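PDB 5AX6: CofB from Escherichia coli, which serves as the minor pilin of the type IVb pilus CFA/III of human enterotoxigenic strains, forming a homotrimer that probably takes part in pilus assembly. Local coordinates for residues K340-T345 against S487-T492; P399-S404 against I482-S487. All blocks are in the same frame, centred on the assembly; numbering follows the deposited sequence.

Both contacts belong to one four-stranded antiparallel sheet of the C-terminal domain, and their centres lie about 11 Å apart. Strand 478-487 is the common element, with strand 341-353 along one edge and strand 398-409 along the other. Contact 2 joins residues brought together from within the loop that contact 1 closes, so the pairings are nested along the chain. S487 belongs to both: it ends the paired strand in contact 2 and starts the C-terminal tail in contact 1. T345 OG1, 2.9 Å from C486 N, probably adds a hydrogen bond between them. Both contacts reach a second subunit, which ties the sheet and tail to the trimer.

Contact 1: residues K340-T345 against S487-T492; sequences KKELRT and STEPQT
L343 and T488 bind each other through the backbone, T488 N donating to L343 O over 3.0 Å, while a single beta bridge sets R344 against S487 with their CA atoms 4.3 Å apart. The same carbonyl oxygen also meets the S487 CA hydrogen, since S487 CA lies 3.2 Å from L343 O. The T488 side chain then takes over where regular pairing stops. Its OG1 receives the backbone N-H of L343, with L343 N 2.8 Å away and an N-H...O angle of 159°, and gives its own proton to the carboxylate of E342, T488 OG1 to E342 OE1 being 2.6 Å. The hydroxyl thus ties strand backbone to strand side chain, fixed in rotation by one bond taken and one given. A chi1 of 49° places it between T488's own N and carbonyl carbon and turns CG2 toward L343 CB. The bond reaches OE1 from the anti side of the carboxylate and slightly out of its plane. The other oxygen, OE2, forms a salt bridge with K340 NZ of the same segment, though as a hydrogen bond it is weak.

This is a strand end passing into an ST turn: S487 OG accepts from E489 N two residues on, 3.0 Å away, as the C-terminal tail leaves the strand. Where the tail turns, E489 crosses E342 at roughly a right angle, and its CG methylene packs 3.6 Å from E342 CD, which keeps apolar carbon between two acidic groups. Their like charges would probably disfavour a closer approach; E489 OE2 accepts from N348 ND2 of the second subunit. R344 likewise sends its guanidinium outward, to the backbone carbonyl of I346 of that subunit. Along its far edge, segment 340-345 pairs with strand 327-333 through backbone hydrogen bonds, E342 with E332 and R344 with V330.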
ATOM      1  N   LYS A 340       9.897  12.159 -29.936  1.00 47.58           N
ATOM      2  CA  LYS A 340      10.131  12.601 -28.572  1.00 46.51           C
ATOM      3  C   LYS A 340       8.855  12.406 -27.764  1.00 45.36           C
ATOM      4  O   LYS A 340       7.753  12.398 -28.319  1.00 41.47           O
ATOM      5  CB  LYS A 340      10.568  14.070 -28.543  1.00 47.02           C
ATOM      6  CG  LYS A 340       9.409  15.064 -28.620  1.00 56.96           C
ATOM      7  CD  LYS A 340       9.864  16.486 -28.993  1.00 55.96           C
ATOM      8  CE  LYS A 340      10.725  17.133 -27.909  1.00 55.19           C
ATOM      9  NZ  LYS A 340       9.986  17.361 -26.629  1.00 58.32           N
ATOM     10  N   LYS A 341       9.003  12.227 -26.457  1.00 38.74           N
ATOM     11  CA  LYS A 341       7.847  12.147 -25.580  1.00 33.54           C
ATOM     12  C   LYS A 341       7.581  13.532 -25.019  1.00 31.68           C
ATOM     13  O   LYS A 341       8.501  14.337 -24.882  1.00 29.58           O
ATOM     14  CB  LYS A 341       8.075  11.124 -24.468  1.00 35.59           C
ATOM     15  CG  LYS A 341       8.227   9.697 -24.996  1.00 36.89           C
ATOM     16  CD  LYS A 341       8.342   8.659 -23.885  1.00 46.53           C
ATOM     17  CE  LYS A 341       9.763   8.542 -23.355  1.00 47.92           C
ATOM     18  NZ  LYS A 341      10.058   7.142 -22.917  1.00 50.87           N
ATOM     19  N   GLU A 342       6.315  13.821 -24.733  1.00 27.03           N
ATOM     20  CA  GLU A 342       5.936  15.118 -24.187  1.00 23.17           C
ATOM     21  C   GLU A 342       5.071  14.920 -22.961  1.00 21.54           C
ATOM     22  O   GLU A 342       4.364  13.920 -22.865  1.00 20.48           O
ATOM     23  CB  GLU A 342       5.170  15.950 -25.219  1.00 26.51           C
ATOM     24  CG  GLU A 342       5.885  16.119 -26.556  1.00 33.47           C
ATOM     25  CD  GLU A 342       6.881  17.268 -26.570  1.00 41.01           C
ATOM     26  OE1 GLU A 342       7.281  17.751 -25.485  1.00 29.83           O
ATOM     27  OE2 GLU A 342       7.266  17.694 -27.683  1.00 42.63           O
ATOM     28  N   LEU A 343       5.097  15.887 -22.045  1.00 20.07           N
ATOM     29  CA  LEU A 343       4.249  15.832 -20.860  1.00 21.58           C
ATOM     30  C   LEU A 343       3.226  16.962 -20.862  1.00 17.79           C
ATOM     31  O   LEU A 343       3.509  18.066 -21.320  1.00 19.61           O
ATOM     32  CB  LEU A 343       5.093  15.913 -19.587  1.00 19.58           C
ATOM     33  CG  LEU A 343       6.198  14.865 -19.452  1.00 24.64           C
ATOM     34  CD1 LEU A 343       6.944  15.095 -18.146  1.00 29.63           C
ATOM     35  CD2 LEU A 343       5.632  13.462 -19.506  1.00 27.49           C
ATOM     36  N   ARG A 344       2.027  16.682 -20.362  1.00 17.82           N
ATOM     37  CA  ARG A 344       1.020  17.735 -20.213  1.00 18.27           C
ATOM     38  C   ARG A 344       0.221  17.544 -18.935  1.00 16.42           C
ATOM     39  O   ARG A 344       0.169  16.438 -18.386  1.00 17.39           O
ATOM     40  CB  ARG A 344       0.062  17.753 -21.402  1.00 18.05           C
ATOM     41  CG  ARG A 344      -0.873  16.559 -21.437  1.00 18.10           C
ATOM     42  CD  ARG A 344      -1.491  16.420 -22.815  1.00 20.86           C
ATOM     43  NE  ARG A 344      -2.468  15.346 -22.891  1.00 19.67           N
ATOM     44  CZ  ARG A 344      -2.179  14.098 -23.221  1.00 27.56           C
ATOM     45  NH1 ARG A 344      -0.917  13.747 -23.474  1.00 23.89           N
ATOM     46  NH2 ARG A 344      -3.149  13.193 -23.276  1.00 25.67           N
ATOM     47  N   THR A 345      -0.423  18.618 -18.485  1.00 15.77           N
ATOM     48  CA  THR A 345      -1.285  18.557 -17.306  1.00 16.59           C
ATOM     49  C   THR A 345      -2.743  18.684 -17.729  1.00 14.48           C
ATOM     50  O   THR A 345      -3.043  18.926 -18.887  1.00 16.65           O
ATOM     51  CB  THR A 345      -0.969  19.682 -16.296  1.00 19.11           C
ATOM     52  OG1 THR A 345      -1.173  20.947 -16.933  1.00 18.39           O
ATOM     53  CG2 THR A 345       0.469  19.611 -15.819  1.00 18.99           C
ATOM     54  N   SER A 487       2.935  22.237 -20.081  1.00 15.22           N
ATOM     55  CA  SER A 487       3.394  21.272 -21.073  1.00 18.07           C
ATOM     56  C   SER A 487       4.893  21.387 -21.331  1.00 18.75           C
ATOM     57  O   SER A 487       5.474  22.455 -21.160  1.00 17.62           O
ATOM     58  CB  SER A 487       2.636  21.476 -22.388  1.00 18.88           C
ATOM     59  OG  SER A 487       2.993  20.505 -23.357  1.00 18.55           O
ATOM     60  N   THR A 488       5.500  20.286 -21.758  1.00 20.37           N
ATOM     61  CA  THR A 488       6.872  20.336 -22.254  1.00 20.31           C
ATOM     62  C   THR A 488       6.908  20.989 -23.636  1.00 25.50           C
ATOM     63  O   THR A 488       7.962  21.429 -24.089  1.00 24.70           O
ATOM     64  CB  THR A 488       7.493  18.951 -22.333  1.00 23.60           C
ATOM     65  OG1 THR A 488       6.592  18.068 -23.014  1.00 23.66           O
ATOM     66  CG2 THR A 488       7.757  18.419 -20.935  1.00 23.24           C
ATOM     67  N   GLU A 489       5.756  21.041 -24.302  1.00 19.88           N
ATOM     68  CA  GLU A 489       5.630  21.761 -25.572  1.00 24.94           C
ATOM     69  C   GLU A 489       5.567  23.251 -25.260  1.00 22.71           C
ATOM     70  O   GLU A 489       4.707  23.696 -24.510  1.00 21.63           O
ATOM     71  CB  GLU A 489       4.377  21.306 -26.341  1.00 24.18           C
ATOM     72  CG  GLU A 489       4.338  19.801 -26.624  1.00 31.30           C
ATOM     73  CD  GLU A 489       3.012  19.335 -27.222  1.00 35.87           C
ATOM     74  OE1 GLU A 489       2.610  19.877 -28.279  1.00 38.82           O
ATOM     75  OE2 GLU A 489       2.374  18.424 -26.639  1.00 29.84           O
ATOM     76  N   PRO A 490       6.489  24.037 -25.820  1.00 24.49           N
ATOM     77  CA  PRO A 490       6.510  25.454 -25.439  1.00 22.91           C
ATOM     78  C   PRO A 490       5.373  26.285 -26.057  1.00 24.17           C
ATOM     79  O   PRO A 490       4.746  25.904 -27.050  1.00 22.74           O
ATOM     80  CB  PRO A 490       7.874  25.935 -25.958  1.00 28.24           C
ATOM     81  CG  PRO A 490       8.182  25.014 -27.104  1.00 34.94           C
ATOM     82  CD  PRO A 490       7.586  23.672 -26.734  1.00 26.37           C
ATOM     83  N   GLN A 491       5.120  27.429 -25.434  1.00 23.23           N
ATOM     84  CA  GLN A 491       4.182  28.426 -25.917  1.00 25.32           C
ATOM     85  C   GLN A 491       4.822  29.184 -27.083  1.00 30.72           C
ATOM     86  O   GLN A 491       6.025  29.422 -27.059  1.00 33.89           O
ATOM     87  CB  GLN A 491       3.820  29.384 -24.777  1.00 23.58           C
ATOM     88  CG  GLN A 491       2.872  30.503 -25.153  1.00 22.95           C
ATOM     89  CD  GLN A 491       1.416  30.091 -25.026  1.00 20.03           C
ATOM     90  OE1 GLN A 491       1.102  29.006 -24.531  1.00 19.39           O
ATOM     91  NE2 GLN A 491       0.521  30.956 -25.478  1.00 15.74           N
ATOM     92  N   THR A 492       4.024  29.557 -28.081  1.00 29.16           N
ATOM     93  CA  THR A 492       4.501  30.355 -29.234  1.00 47.28           C
ATOM     94  C   THR A 492       5.755  31.208 -28.992  1.00 47.29           C
ATOM     95  O   THR A 492       5.825  31.991 -28.036  1.00 53.93           O
ATOM     96  CB  THR A 492       3.390  31.312 -29.742  1.00 35.24           C
ATOM     97  OG1 THR A 492       3.966  32.427 -30.434  1.00 37.58           O
ATOM     98  CG2 THR A 492       2.589  31.812 -28.615  1.00 24.93           C
TER

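Contact 2: residues P399-S404 against I482-S487; sequences PRLSAS and ITTWCS
R400 lies across the W485 indole, its CB 3.5 Å from the centroid of the six-membered ring and only 11° off the ring normal, a CH-pi contact over the face. Bends at chi2 and chi3 curl the arginine back over the ring, and W485 CZ2 comes to rest over one face of the guanidinium, 3.6 Å from R400 CZ. The two planes stay 52° apart, so this is no parallel stack. S402 OG meets the indole at its edge, in plane.

Two hydrogen-bonded antiparallel pairs hold this in register. R400 N to W485 O is 2.7 Å, while W485 N to R400 O is 3.2 Å. S402 and T483 form the second, more even pair. This is antiparallel strand pairing in the four-stranded sheet of the C-terminal domain, where 398-409 is an outermost strand within the chain. On the other face, L401 CG packs 3.7 Å from I482 CG2, and L401 runs alongside T484, pointing the same way.

Further out, Q491 and E489 of the tail fix the arginine: Q491 OE1 accepts from NE and the E489 carbonyl from NH1. C486 is tied to C388 by a disulfide. T349 of the second subunit packs on W485. Strand 341-353 flanks 478-487, while L401 meets W453 and I455 of strand 452-463 and L383 of strand 381-384.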
ATOM      1  N   PRO A 399       4.166  26.930 -18.667  1.00 19.94           N
ATOM      2  CA  PRO A 399       2.763  27.368 -18.659  1.00 16.41           C
ATOM      3  C   PRO A 399       2.277  27.649 -20.072  1.00 22.53           C
ATOM      4  O   PRO A 399       3.030  28.187 -20.881  1.00 20.03           O
ATOM      5  CB  PRO A 399       2.780  28.648 -17.815  1.00 20.85           C
ATOM      6  CG  PRO A 399       4.211  29.090 -17.804  1.00 25.30           C
ATOM      7  CD  PRO A 399       5.056  27.860 -17.950  1.00 23.22           C
ATOM      8  N   ARG A 400       1.033  27.275 -20.358  1.00 17.78           N
ATOM      9  CA  ARG A 400       0.476  27.408 -21.691  1.00 18.07           C
ATOM     10  C   ARG A 400      -0.875  28.088 -21.598  1.00 15.50           C
ATOM     11  O   ARG A 400      -1.579  27.954 -20.597  1.00 15.25           O
ATOM     12  CB  ARG A 400       0.330  26.033 -22.358  1.00 18.84           C
ATOM     13  CG  ARG A 400       1.652  25.258 -22.556  1.00 18.48           C
ATOM     14  CD  ARG A 400       2.549  25.924 -23.603  1.00 19.47           C
ATOM     15  NE  ARG A 400       1.765  26.199 -24.802  1.00 19.55           N
ATOM     16  CZ  ARG A 400       1.514  25.311 -25.758  1.00 18.38           C
ATOM     17  NH1 ARG A 400       2.021  24.082 -25.696  1.00 17.84           N
ATOM     18  NH2 ARG A 400       0.759  25.660 -26.791  1.00 17.99           N
ATOM     19  N   LEU A 401      -1.248  28.803 -22.649  1.00 17.57           N
ATOM     20  CA  LEU A 401      -2.574  29.395 -22.711  1.00 17.09           C
ATOM     21  C   LEU A 401      -2.987  29.512 -24.169  1.00 15.77           C
ATOM     22  O   LEU A 401      -2.189  29.898 -25.013  1.00 18.02           O
ATOM     23  CB  LEU A 401      -2.601  30.768 -22.013  1.00 18.34           C
ATOM     24  CG  LEU A 401      -3.953  31.482 -21.917  1.00 17.72           C
ATOM     25  CD1 LEU A 401      -4.025  32.399 -20.700  1.00 20.70           C
ATOM     26  CD2 LEU A 401      -4.297  32.266 -23.189  1.00 17.14           C
ATOM     27  N   SER A 402      -4.230  29.137 -24.460  1.00 18.35           N
ATOM     28  CA  SER A 402      -4.817  29.345 -25.780  1.00 18.04           C
ATOM     29  C   SER A 402      -6.178  29.996 -25.622  1.00 15.65           C
ATOM     30  O   SER A 402      -6.757  29.982 -24.536  1.00 18.05           O
ATOM     31  CB  SER A 402      -4.952  28.030 -26.550  1.00 22.79           C
ATOM     32  OG  SER A 402      -3.773  27.770 -27.289  1.00 32.40           O
ATOM     33  N   ALA A 403      -6.675  30.588 -26.701  1.00 17.33           N
ATOM     34  CA  ALA A 403      -7.994  31.224 -26.701  1.00 17.33           C
ATOM     35  C   ALA A 403      -8.739  30.827 -27.978  1.00 16.94           C
ATOM     36  O   ALA A 403      -8.183  30.924 -29.066  1.00 21.32           O
ATOM     37  CB  ALA A 403      -7.864  32.748 -26.603  1.00 20.17           C
ATOM     38  N   SER A 404      -9.970  30.335 -27.835  1.00 15.40           N
ATOM     39  CA  SER A 404     -10.811  29.977 -28.981  1.00 18.81           C
ATOM     40  C   SER A 404     -12.038  30.878 -28.990  1.00 18.47           C
ATOM     41  O   SER A 404     -12.534  31.251 -27.927  1.00 17.83           O
ATOM     42  CB  SER A 404     -11.241  28.509 -28.917  1.00 18.55           C
ATOM     43  OG  SER A 404     -10.119  27.647 -28.821  1.00 26.60           O
ATOM     44  N   ILE A 482     -10.852  30.334 -22.872  1.00 16.19           N
ATOM     45  CA  ILE A 482      -9.424  30.329 -22.611  1.00 14.95           C
ATOM     46  C   ILE A 482      -9.078  29.004 -21.989  1.00 16.25           C
ATOM     47  O   ILE A 482      -9.721  28.599 -21.026  1.00 20.27           O
ATOM     48  CB  ILE A 482      -9.031  31.488 -21.661  1.00 15.96           C
ATOM     49  CG1 ILE A 482      -9.233  32.827 -22.381  1.00 19.88           C
ATOM     50  CG2 ILE A 482      -7.598  31.335 -21.153  1.00 16.48           C
ATOM     51  CD1 ILE A 482      -9.322  34.006 -21.432  1.00 25.40           C
ATOM     52  N   THR A 483      -8.098  28.317 -22.571  1.00 14.91           N
ATOM     53  CA  THR A 483      -7.602  27.052 -22.042  1.00 17.38           C
ATOM     54  C   THR A 483      -6.219  27.279 -21.462  1.00 17.17           C
ATOM     55  O   THR A 483      -5.369  27.863 -22.124  1.00 18.37           O
ATOM     56  CB  THR A 483      -7.505  25.954 -23.137  1.00 17.57           C
ATOM     57  OG1 THR A 483      -8.749  25.858 -23.834  1.00 21.95           O
ATOM     58  CG2 THR A 483      -7.162  24.598 -22.508  1.00 19.71           C
ATOM     59  N   THR A 484      -5.990  26.813 -20.239  1.00 16.28           N
ATOM     60  CA  THR A 484      -4.695  26.950 -19.601  1.00 16.39           C
ATOM     61  C   THR A 484      -4.206  25.582 -19.141  1.00 18.32           C
ATOM     62  O   THR A 484      -5.000  24.770 -18.648  1.00 16.05           O
ATOM     63  CB  THR A 484      -4.763  27.911 -18.392  1.00 23.94           C
ATOM     64  OG1 THR A 484      -5.634  27.374 -17.383  1.00 17.60           O
ATOM     65  CG2 THR A 484      -5.262  29.281 -18.832  1.00 25.81           C
ATOM     66  N   TRP A 485      -2.906  25.320 -19.299  1.00 15.32           N
ATOM     67  CA  TRP A 485      -2.351  24.032 -18.894  1.00 16.93           C
ATOM     68  C   TRP A 485      -0.832  24.176 -18.841  1.00 16.93           C
ATOM     69  O   TRP A 485      -0.312  25.249 -19.122  1.00 21.09           O
ATOM     70  CB  TRP A 485      -2.787  22.904 -19.857  1.00 16.27           C
ATOM     71  CG  TRP A 485      -2.154  22.899 -21.240  1.00 15.68           C
ATOM     72  CD1 TRP A 485      -1.206  22.021 -21.695  1.00 14.47           C
ATOM     73  CD2 TRP A 485      -2.444  23.782 -22.344  1.00 15.18           C
ATOM     74  NE1 TRP A 485      -0.887  22.311 -23.001  1.00 16.15           N
ATOM     75  CE2 TRP A 485      -1.624  23.383 -23.420  1.00 15.40           C
ATOM     76  CE3 TRP A 485      -3.316  24.866 -22.523  1.00 17.53           C
ATOM     77  CZ2 TRP A 485      -1.642  24.034 -24.662  1.00 15.54           C
ATOM     78  CZ3 TRP A 485      -3.325  25.519 -23.763  1.00 17.26           C
ATOM     79  CH2 TRP A 485      -2.495  25.091 -24.813  1.00 15.63           C
ATOM     80  N   CYS A 486      -0.125  23.124 -18.447  1.00 14.74           N
ATOM     81  CA  CYS A 486       1.338  23.158 -18.507  1.00 14.94           C
ATOM     82  C   CYS A 486       1.807  22.036 -19.407  1.00 17.86           C
ATOM     83  O   CYS A 486       1.160  20.983 -19.477  1.00 19.09           O
ATOM     84  CB  CYS A 486       1.962  23.020 -17.107  1.00 19.97           C
ATOM     85  SG  CYS A 486       1.628  24.394 -15.991  1.00 24.08           S
ATOM     86  N   SER A 487       2.935  22.237 -20.081  1.00 15.22           N
ATOM     87  CA  SER A 487       3.394  21.272 -21.073  1.00 18.07           C
ATOM     88  C   SER A 487       4.893  21.387 -21.331  1.00 18.75           C
ATOM     89  O   SER A 487       5.474  22.455 -21.160  1.00 17.62           O
ATOM     90  CB  SER A 487       2.636  21.476 -22.388  1.00 18.88           C
ATOM     91  OG  SER A 487       2.993  20.505 -23.357  1.00 18.55           O
TER